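Local coordinates for DNA-3-methyladenine glycosidase II, putative (Deinococcus radiodurans, PDB 2YG9), which belongs to the HhH-GPD superfamily of helical base excision DNA repair proteins, at residues Val94-Leu106 with Val116-Ser128. Numbering follows the deposited sequence. Where two conformers were deposited one is given.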
# COMPACT_ATOMS: atom_id res chain seq x y z
N VAL A 94 13.41 -12.87 6.19
CA VAL A 94 14.32 -12.00 6.87
C VAL A 94 15.43 -11.72 5.86
O VAL A 94 15.86 -12.66 5.16
CB VAL A 94 14.87 -12.71 8.15
CG1 VAL A 94 15.87 -11.85 8.81
CG2 VAL A 94 13.70 -13.07 9.13
N PRO A 95 15.89 -10.47 5.74
CA PRO A 95 16.86 -10.11 4.69
C PRO A 95 18.12 -10.99 4.57
O PRO A 95 18.45 -11.45 3.47
CB PRO A 95 17.22 -8.66 5.04
CG PRO A 95 16.00 -8.13 5.71
CD PRO A 95 15.47 -9.28 6.52
N ALA A 96 18.81 -11.23 5.66
CA ALA A 96 20.05 -11.99 5.60
C ALA A 96 19.76 -13.44 5.22
O ALA A 96 20.53 -14.05 4.51
CB ALA A 96 20.82 -11.92 6.95
N ALA A 97 18.66 -13.98 5.70
CA ALA A 97 18.29 -15.34 5.39
C ALA A 97 17.95 -15.50 3.91
O ALA A 97 18.42 -16.43 3.24
CB ALA A 97 17.12 -15.80 6.30
N LEU A 98 17.17 -14.57 3.36
CA LEU A 98 16.76 -14.63 1.95
C LEU A 98 17.93 -14.52 0.96
O LEU A 98 17.85 -15.02 -0.15
CB LEU A 98 15.73 -13.54 1.64
CG LEU A 98 14.35 -13.85 2.17
CD1 LEU A 98 13.39 -12.67 2.00
CD2 LEU A 98 13.84 -15.07 1.47
N LEU A 99 18.99 -13.84 1.36
CA LEU A 99 20.23 -13.78 0.57
C LEU A 99 21.04 -15.09 0.56
O LEU A 99 21.95 -15.26 -0.26
CB LEU A 99 21.08 -12.63 1.06
CG LEU A 99 20.51 -11.24 0.80
CD1 LEU A 99 21.44 -10.13 1.39
CD2 LEU A 99 20.26 -11.02 -0.68
N LYS A 100 20.70 -16.02 1.42
CA LYS A 100 21.39 -17.30 1.44
C LYS A 100 20.62 -18.36 0.66
O LYS A 100 21.07 -19.48 0.46
CB LYS A 100 21.62 -17.73 2.87
CG LYS A 100 22.60 -16.88 3.62
CD LYS A 100 22.80 -17.49 5.02
CE LYS A 100 23.34 -16.47 5.97
NZ LYS A 100 24.71 -16.15 5.52
N VAL A 101 19.42 -17.99 0.23
CA VAL A 101 18.61 -18.82 -0.64
C VAL A 101 19.01 -18.51 -2.08
O VAL A 101 19.21 -17.35 -2.44
CB VAL A 101 17.14 -18.53 -0.37
CG1 VAL A 101 16.26 -19.36 -1.23
CG2 VAL A 101 16.85 -18.77 1.12
N SER A 102 19.20 -19.54 -2.91
CA SER A 102 19.63 -19.32 -4.28
C SER A 102 18.47 -18.74 -5.11
O SER A 102 17.31 -18.90 -4.74
CB SER A 102 20.08 -20.64 -4.88
OG SER A 102 19.01 -21.57 -4.90
N GLY A 103 18.76 -18.10 -6.23
CA GLY A 103 17.68 -17.67 -7.11
C GLY A 103 16.83 -18.84 -7.61
O GLY A 103 15.63 -18.71 -7.83
N ASP A 104 17.47 -19.99 -7.79
CA ASP A 104 16.79 -21.18 -8.25
C ASP A 104 15.79 -21.67 -7.22
O ASP A 104 14.70 -22.10 -7.59
CB ASP A 104 17.79 -22.27 -8.65
CG ASP A 104 18.52 -21.95 -9.91
OD1 ASP A 104 18.15 -20.95 -10.63
OD2 ASP A 104 19.51 -22.66 -10.18
N ASP A 105 16.12 -21.57 -5.93
CA ASP A 105 15.18 -21.94 -4.90
C ASP A 105 14.06 -20.91 -4.72
O ASP A 105 12.94 -21.29 -4.39
CB ASP A 105 15.90 -22.28 -3.58
CG ASP A 105 16.74 -23.58 -3.70
OD1 ASP A 105 16.52 -24.38 -4.63
OD2 ASP A 105 17.66 -23.77 -2.88
N LEU A 106 14.33 -19.63 -4.95
CA LEU A 106 13.26 -18.63 -4.93
C LEU A 106 12.33 -18.80 -6.11
O LEU A 106 11.12 -18.70 -5.96
CB LEU A 106 13.82 -17.22 -4.92
CG LEU A 106 14.60 -16.90 -3.64
CD1 LEU A 106 15.35 -15.59 -3.81
CD2 LEU A 106 13.66 -16.87 -2.40
N VAL A 116 11.63 -12.63 -8.06
CA VAL A 116 12.93 -13.06 -7.50
C VAL A 116 13.92 -11.92 -7.36
O VAL A 116 14.54 -11.71 -6.32
CB VAL A 116 13.58 -14.25 -8.32
CG1 VAL A 116 15.02 -14.55 -7.85
CG2 VAL A 116 12.71 -15.47 -8.21
N ARG A 117 14.04 -11.14 -8.42
CA ARG A 117 14.98 -10.04 -8.51
C ARG A 117 14.63 -8.93 -7.54
O ARG A 117 15.50 -8.37 -6.86
CB ARG A 117 14.98 -9.48 -9.93
CG ARG A 117 15.75 -8.18 -10.11
CD ARG A 117 15.84 -7.75 -11.60
NE ARG A 117 16.63 -8.70 -12.39
CZ ARG A 117 17.96 -8.82 -12.36
NH1 ARG A 117 18.69 -8.06 -11.54
NH2 ARG A 117 18.57 -9.72 -13.16
N THR A 118 13.36 -8.60 -7.51
CA THR A 118 12.83 -7.59 -6.56
C THR A 118 13.08 -7.99 -5.12
O THR A 118 13.63 -7.24 -4.34
CB THR A 118 11.31 -7.40 -6.79
OG1 THR A 118 11.09 -6.89 -8.11
CG2 THR A 118 10.72 -6.46 -5.75
N VAL A 119 12.68 -9.21 -4.77
CA VAL A 119 12.96 -9.77 -3.43
C VAL A 119 14.45 -9.84 -3.08
O VAL A 119 14.85 -9.44 -1.97
CB VAL A 119 12.29 -11.17 -3.22
CG1 VAL A 119 12.66 -11.71 -1.85
CG2 VAL A 119 10.75 -11.09 -3.34
N GLN A 120 15.30 -10.30 -4.01
CA GLN A 120 16.72 -10.23 -3.78
C GLN A 120 17.22 -8.82 -3.58
O GLN A 120 18.08 -8.56 -2.74
CB GLN A 120 17.49 -10.91 -4.87
CG GLN A 120 17.20 -12.44 -4.90
CD GLN A 120 17.81 -13.14 -6.07
OE1 GLN A 120 17.95 -12.56 -7.15
NE2 GLN A 120 18.28 -14.36 -5.83
N ALA A 121 16.67 -7.90 -4.37
CA ALA A 121 17.09 -6.51 -4.34
C ALA A 121 16.73 -5.88 -3.01
O ALA A 121 17.55 -5.13 -2.43
CB ALA A 121 16.48 -5.76 -5.52
N ALA A 122 15.53 -6.17 -2.53
CA ALA A 122 15.01 -5.65 -1.23
C ALA A 122 15.82 -6.22 -0.07
O ALA A 122 16.19 -5.48 0.85
CB ALA A 122 13.52 -5.98 -1.07
N ALA A 123 16.12 -7.53 -0.09
CA ALA A 123 16.97 -8.13 0.98
C ALA A 123 18.36 -7.45 1.00
O ALA A 123 18.86 -7.14 2.04
CB ALA A 123 17.10 -9.64 0.81
N ALA A 124 18.94 -7.25 -0.18
CA ALA A 124 20.27 -6.66 -0.34
C ALA A 124 20.28 -5.25 0.15
O ALA A 124 21.21 -4.84 0.81
CB ALA A 124 20.74 -6.74 -1.84
N ALA A 125 19.18 -4.53 -0.06
CA ALA A 125 19.06 -3.14 0.36
C ALA A 125 18.98 -3.05 1.89
O ALA A 125 19.53 -2.13 2.50
CB ALA A 125 17.85 -2.48 -0.35
N ALA A 126 18.34 -4.04 2.50
CA ALA A 126 18.22 -4.13 3.96
C ALA A 126 19.58 -4.44 4.61
O ALA A 126 19.96 -3.79 5.58
CB ALA A 126 17.15 -5.17 4.34
N VAL A 127 20.33 -5.40 4.06
CA VAL A 127 21.58 -5.82 4.71
C VAL A 127 22.69 -4.79 4.48
O VAL A 127 23.58 -4.66 5.32
CB VAL A 127 22.00 -7.24 4.29
CG1 VAL A 127 20.83 -8.21 4.58
CG2 VAL A 127 22.46 -7.29 2.86
N SER A 128 22.59 -4.05 3.38
CA SER A 128 23.56 -3.02 3.05
C SER A 128 23.26 -1.69 3.72
O SER A 128 24.07 -0.79 3.67
CB SER A 128 23.71 -2.90 1.52
OG SER A 128 22.60 -2.27 0.87
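Pro95, Leu98 and Leu99 pack on Ala123, Ala126 and Val127 in an apolar helix-helix contact within the HhH-GPD region. Helix 113-127 supplies one long face. Helix 95-98 and the start of helix 103-108 rest against it. The backbones come nearest at Pro95 and Ala123, whose CA atoms are 4.2 Å apart. The small side chain of Ala123 probably allows this approach, with its CB 3.5 Å from Pro95 O. The CB-CG side of the Pro95 ring meets the Ala126 methyl, with CG a tight 3.5 Å from Ala126 CB. Leu99 and Val127 meet tip to tip, with Leu99 CD1 3.4 Å from Val127 CG2. Leu98 CD1 reaches Val119 CG1 at 4.0 Å. Phe62 of helix 61-71 touches both Pro95 and Leu98. Leu106 CB rests on Val116 CG2 at 3.9 Å. Gln120 has CG anti to its carbonyl carbon (chi1 -65°) and is extended beyond it. Its NE2 thereby comes 3.6 Å from Gly103 CA. Ser102 OG caps helix 103-108 by accepting from Asp105 N at 3.1 Å. The two segments share no hydrogen bond, so their association rests mainly on van der Waals contact between apolar groups, with the Gln120 amide adding to it near Gly103.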